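Local coordinates for lysyl-trna-dependent l-ysyl-phosphatidylgycerol synthase (Bacillus licheniformis, PDB 4V36), which probably transfers lysine from lysyl-tRNA to phosphatidylglycerol, a membrane-lipid modification associated with bacterial resistance, at residues F43-F54 and S73-A84. Residues are numbered along the deposited sequence; the frame is centred on the assembly and turned at random.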
# COMPACT_ATOMS: atom_id res chain seq x y z
N PHE A 43 -2.25 -9.96 -15.83
CA PHE A 43 -1.93 -11.24 -16.45
C PHE A 43 -2.63 -12.37 -15.71
O PHE A 43 -2.18 -12.81 -14.65
CB PHE A 43 -0.42 -11.48 -16.47
CG PHE A 43 -0.01 -12.72 -17.20
CD1 PHE A 43 0.24 -12.69 -18.57
CD2 PHE A 43 0.13 -13.93 -16.53
CE1 PHE A 43 0.62 -13.83 -19.25
CE2 PHE A 43 0.51 -15.08 -17.21
CZ PHE A 43 0.75 -15.03 -18.57
N TYR A 44 -3.75 -12.83 -16.27
CA TYR A 44 -4.48 -13.94 -15.67
C TYR A 44 -3.91 -15.27 -16.14
O TYR A 44 -3.53 -15.42 -17.30
CB TYR A 44 -5.97 -13.85 -16.03
CG TYR A 44 -6.69 -12.69 -15.38
CD1 TYR A 44 -7.27 -12.83 -14.13
CD2 TYR A 44 -6.78 -11.46 -16.01
CE1 TYR A 44 -7.93 -11.77 -13.52
CE2 TYR A 44 -7.44 -10.40 -15.42
CZ TYR A 44 -8.01 -10.56 -14.17
OH TYR A 44 -8.66 -9.51 -13.58
N SER A 45 -3.84 -16.23 -15.23
CA SER A 45 -3.34 -17.56 -15.56
C SER A 45 -4.35 -18.30 -16.42
O SER A 45 -5.54 -17.96 -16.44
CB SER A 45 -3.04 -18.35 -14.29
OG SER A 45 -4.19 -18.47 -13.47
N SER A 46 -3.89 -19.32 -17.13
CA SER A 46 -4.76 -20.14 -17.96
C SER A 46 -5.79 -20.87 -17.12
O SER A 46 -6.89 -21.18 -17.58
CB SER A 46 -3.94 -21.14 -18.78
OG SER A 46 -3.16 -21.97 -17.94
N ASP A 47 -5.43 -21.15 -15.87
CA ASP A 47 -6.34 -21.78 -14.92
C ASP A 47 -7.49 -20.85 -14.56
O ASP A 47 -8.60 -21.29 -14.27
CB ASP A 47 -5.58 -22.20 -13.66
CG ASP A 47 -6.45 -22.95 -12.67
OD1 ASP A 47 -7.40 -23.63 -13.11
OD2 ASP A 47 -6.18 -22.86 -11.46
N GLY A 48 -7.21 -19.55 -14.59
CA GLY A 48 -8.22 -18.55 -14.28
C GLY A 48 -8.41 -18.36 -12.79
O GLY A 48 -9.41 -17.79 -12.34
N ASN A 49 -7.45 -18.84 -12.00
CA ASN A 49 -7.53 -18.76 -10.55
C ASN A 49 -6.50 -17.81 -9.95
O ASN A 49 -6.56 -17.50 -8.76
CB ASN A 49 -7.37 -20.15 -9.93
CG ASN A 49 -8.48 -21.11 -10.33
OD1 ASN A 49 -9.19 -20.88 -11.31
ND2 ASN A 49 -8.64 -22.18 -9.56
N ALA A 50 -5.56 -17.36 -10.76
CA ALA A 50 -4.48 -16.50 -10.28
C ALA A 50 -4.26 -15.29 -11.18
O ALA A 50 -4.60 -15.31 -12.36
CB ALA A 50 -3.19 -17.30 -10.15
N LEU A 51 -3.69 -14.23 -10.61
CA LEU A 51 -3.51 -12.97 -11.34
C LEU A 51 -2.22 -12.25 -10.97
O LEU A 51 -1.89 -12.11 -9.79
CB LEU A 51 -4.71 -12.05 -11.09
CG LEU A 51 -4.58 -10.62 -11.61
CD1 LEU A 51 -4.49 -10.59 -13.13
CD2 LEU A 51 -5.74 -9.77 -11.13
N ILE A 52 -1.51 -11.77 -11.98
CA ILE A 52 -0.31 -10.96 -11.77
C ILE A 52 -0.51 -9.55 -12.31
O ILE A 52 -0.80 -9.36 -13.49
CB ILE A 52 0.92 -11.60 -12.43
CG1 ILE A 52 1.43 -12.78 -11.60
CG2 ILE A 52 2.03 -10.57 -12.60
CD1 ILE A 52 2.71 -13.39 -12.12
N GLN A 53 -0.35 -8.56 -11.44
CA GLN A 53 -0.42 -7.16 -11.84
C GLN A 53 0.99 -6.61 -12.02
O GLN A 53 1.87 -6.87 -11.20
CB GLN A 53 -1.19 -6.34 -10.81
CG GLN A 53 -2.56 -6.91 -10.46
CD GLN A 53 -3.30 -6.06 -9.45
OE1 GLN A 53 -3.00 -4.87 -9.28
NE2 GLN A 53 -4.28 -6.66 -8.78
N PHE A 54 1.20 -5.84 -13.09
CA PHE A 54 2.54 -5.36 -13.39
C PHE A 54 2.54 -4.08 -14.23
O PHE A 54 1.50 -3.65 -14.72
CB PHE A 54 3.33 -6.44 -14.13
CG PHE A 54 2.79 -6.77 -15.49
CD1 PHE A 54 1.72 -7.65 -15.63
CD2 PHE A 54 3.35 -6.22 -16.63
CE1 PHE A 54 1.22 -7.95 -16.89
CE2 PHE A 54 2.85 -6.52 -17.89
CZ PHE A 54 1.78 -7.39 -18.01
N SER A 73 -2.52 -22.01 -7.48
CA SER A 73 -2.28 -21.68 -8.87
C SER A 73 -1.15 -20.67 -9.03
O SER A 73 -0.83 -20.25 -10.14
CB SER A 73 -3.56 -21.13 -9.52
OG SER A 73 -4.58 -22.11 -9.55
N PHE A 74 -0.54 -20.29 -7.91
CA PHE A 74 0.56 -19.32 -7.92
C PHE A 74 1.80 -19.82 -8.68
O PHE A 74 2.39 -19.04 -9.43
CB PHE A 74 0.95 -18.93 -6.49
CG PHE A 74 -0.01 -17.98 -5.83
CD1 PHE A 74 -1.17 -17.59 -6.46
CD2 PHE A 74 0.27 -17.45 -4.58
CE1 PHE A 74 -2.05 -16.71 -5.86
CE2 PHE A 74 -0.60 -16.57 -3.97
CZ PHE A 74 -1.76 -16.20 -4.61
N PRO A 75 2.21 -21.09 -8.48
CA PRO A 75 3.34 -21.53 -9.30
C PRO A 75 3.03 -21.52 -10.80
O PRO A 75 3.93 -21.30 -11.61
CB PRO A 75 3.59 -22.96 -8.81
CG PRO A 75 3.05 -22.98 -7.43
CD PRO A 75 1.85 -22.10 -7.47
N LEU A 76 1.77 -21.75 -11.15
CA LEU A 76 1.36 -21.79 -12.55
C LEU A 76 1.42 -20.42 -13.21
O LEU A 76 1.95 -20.28 -14.31
CB LEU A 76 -0.05 -22.37 -12.67
CG LEU A 76 -0.64 -22.42 -14.08
CD1 LEU A 76 0.25 -23.23 -15.01
CD2 LEU A 76 -2.04 -22.98 -14.06
N VAL A 77 0.87 -19.41 -12.53
CA VAL A 77 0.80 -18.07 -13.10
C VAL A 77 2.19 -17.44 -13.20
O VAL A 77 2.48 -16.70 -14.14
CB VAL A 77 -0.14 -17.15 -12.29
CG1 VAL A 77 0.34 -16.99 -10.85
CG2 VAL A 77 -0.30 -15.80 -12.96
N ILE A 78 3.05 -17.74 -12.23
CA ILE A 78 4.42 -17.23 -12.24
C ILE A 78 5.20 -17.88 -13.38
O ILE A 78 5.98 -17.22 -14.07
CB ILE A 78 5.13 -17.49 -10.90
CG1 ILE A 78 4.46 -16.68 -9.79
CG2 ILE A 78 6.60 -17.12 -10.99
CD1 ILE A 78 5.03 -16.94 -8.41
N LYS A 79 4.96 -19.17 -13.58
CA LYS A 79 5.60 -19.92 -14.66
C LYS A 79 5.20 -19.38 -16.03
O LYS A 79 6.05 -19.17 -16.89
CB LYS A 79 5.25 -21.40 -14.55
CG LYS A 79 5.90 -22.29 -15.60
CD LYS A 79 5.53 -23.74 -15.39
CE LYS A 79 6.18 -24.65 -16.42
NZ LYS A 79 5.80 -26.07 -16.21
N GLU A 80 3.91 -19.15 -16.21
CA GLU A 80 3.39 -18.65 -17.48
C GLU A 80 3.83 -17.21 -17.76
O GLU A 80 4.19 -16.88 -18.89
CB GLU A 80 1.86 -18.73 -17.50
CG GLU A 80 1.31 -20.15 -17.49
CD GLU A 80 -0.20 -20.18 -17.39
OE1 GLU A 80 -0.81 -19.12 -17.17
OE2 GLU A 80 -0.78 -21.28 -17.53
N PHE A 81 3.80 -16.38 -16.73
CA PHE A 81 4.18 -14.97 -16.86
C PHE A 81 5.65 -14.83 -17.22
O PHE A 81 6.01 -14.06 -18.12
CB PHE A 81 3.87 -14.21 -15.57
CG PHE A 81 4.21 -12.75 -15.64
CD1 PHE A 81 3.39 -11.86 -16.31
CD2 PHE A 81 5.35 -12.26 -15.03
CE1 PHE A 81 3.69 -10.52 -16.38
CE2 PHE A 81 5.66 -10.91 -15.09
CZ PHE A 81 4.84 -10.04 -15.76
N LEU A 82 6.51 -15.56 -16.52
CA LEU A 82 7.95 -15.53 -16.79
C LEU A 82 8.27 -16.10 -18.16
O LEU A 82 9.17 -15.62 -18.85
CB LEU A 82 8.71 -16.29 -15.70
CG LEU A 82 8.80 -15.62 -14.33
CD1 LEU A 82 9.46 -16.54 -13.32
CD2 LEU A 82 9.55 -14.31 -14.43
N HIS A 83 7.53 -17.13 -18.56
CA HIS A 83 7.72 -17.74 -19.87
C HIS A 83 7.31 -16.78 -20.98
O HIS A 83 8.00 -16.64 -21.99
CB HIS A 83 6.94 -19.04 -19.99
CG HIS A 83 7.09 -19.73 -21.31
ND1 HIS A 83 6.26 -19.47 -22.38
CD2 HIS A 83 7.97 -20.66 -21.74
CE1 HIS A 83 6.63 -20.21 -23.41
NE2 HIS A 83 7.66 -20.94 -23.05
N ALA A 84 6.17 -16.11 -20.78
CA ALA A 84 5.66 -15.15 -21.75
C ALA A 84 6.61 -13.96 -21.88
O ALA A 84 6.71 -13.34 -22.94
CB ALA A 84 4.27 -14.68 -21.36
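Phe81 turns one ring edge, CD1 and CE1, toward a face of Phe43 and a face of Phe54, forming two edge-to-face pairs at the centre of an aromatic cluster. The setting is an antiparallel beta-hairpin, strands 41-44 and 50-57, with helix 74-87 packed on one side; the hairpin lies at one margin of the large mixed sheet of this acetyltransferase-clan domain, and the short segments of strand 50-54 and helix 74-84 run at 45° to each other. Phe81 CD1 lies 3.6 Å from Phe43 CG, over the rim of that ring, while CE1 of the same edge meets Phe54 CD1 at 3.6 Å. With CG of Phe81 trans to its backbone N (chi1 -179°), the ring reaches out from the helix to both partners, and Ile52 CG2 sits over the centre of its face, a CH-pi contact of 4.1 Å to the centroid. Ile52 CD1 packs against Phe81 CB. One turn back, Val77 lies across the hairpin, its CG1 3.6 Å from Ala50 CB and its CG2 against Ile52 CG1. Pro67 and Val63 of strand 60-69 add to this apolar layer by touching Val77 and Phe81, respectively.

The hairpin turn is tied to the helix by polar groups. Glu80, extended beyond CG, turns its carboxylate toward Ser46 and is held by two bonds: Ser46 N donates to OE1 (3.1 Å, 156°) and Ser46 OG to OE2 (2.5 Å), each through the syn lone pair, which should fix the carboxylate's rotation. Leu76 CD2 touches Asp47 CB at 3.6 Å. Asp47 is poorly ordered, so its bond is less certain in geometry than those at Glu80: at the beginning of segment 73-84, Ser73 OG donates to Asp47 OD2 over 2.6 Å, approaching nearly in line with the CG-OD2 bond.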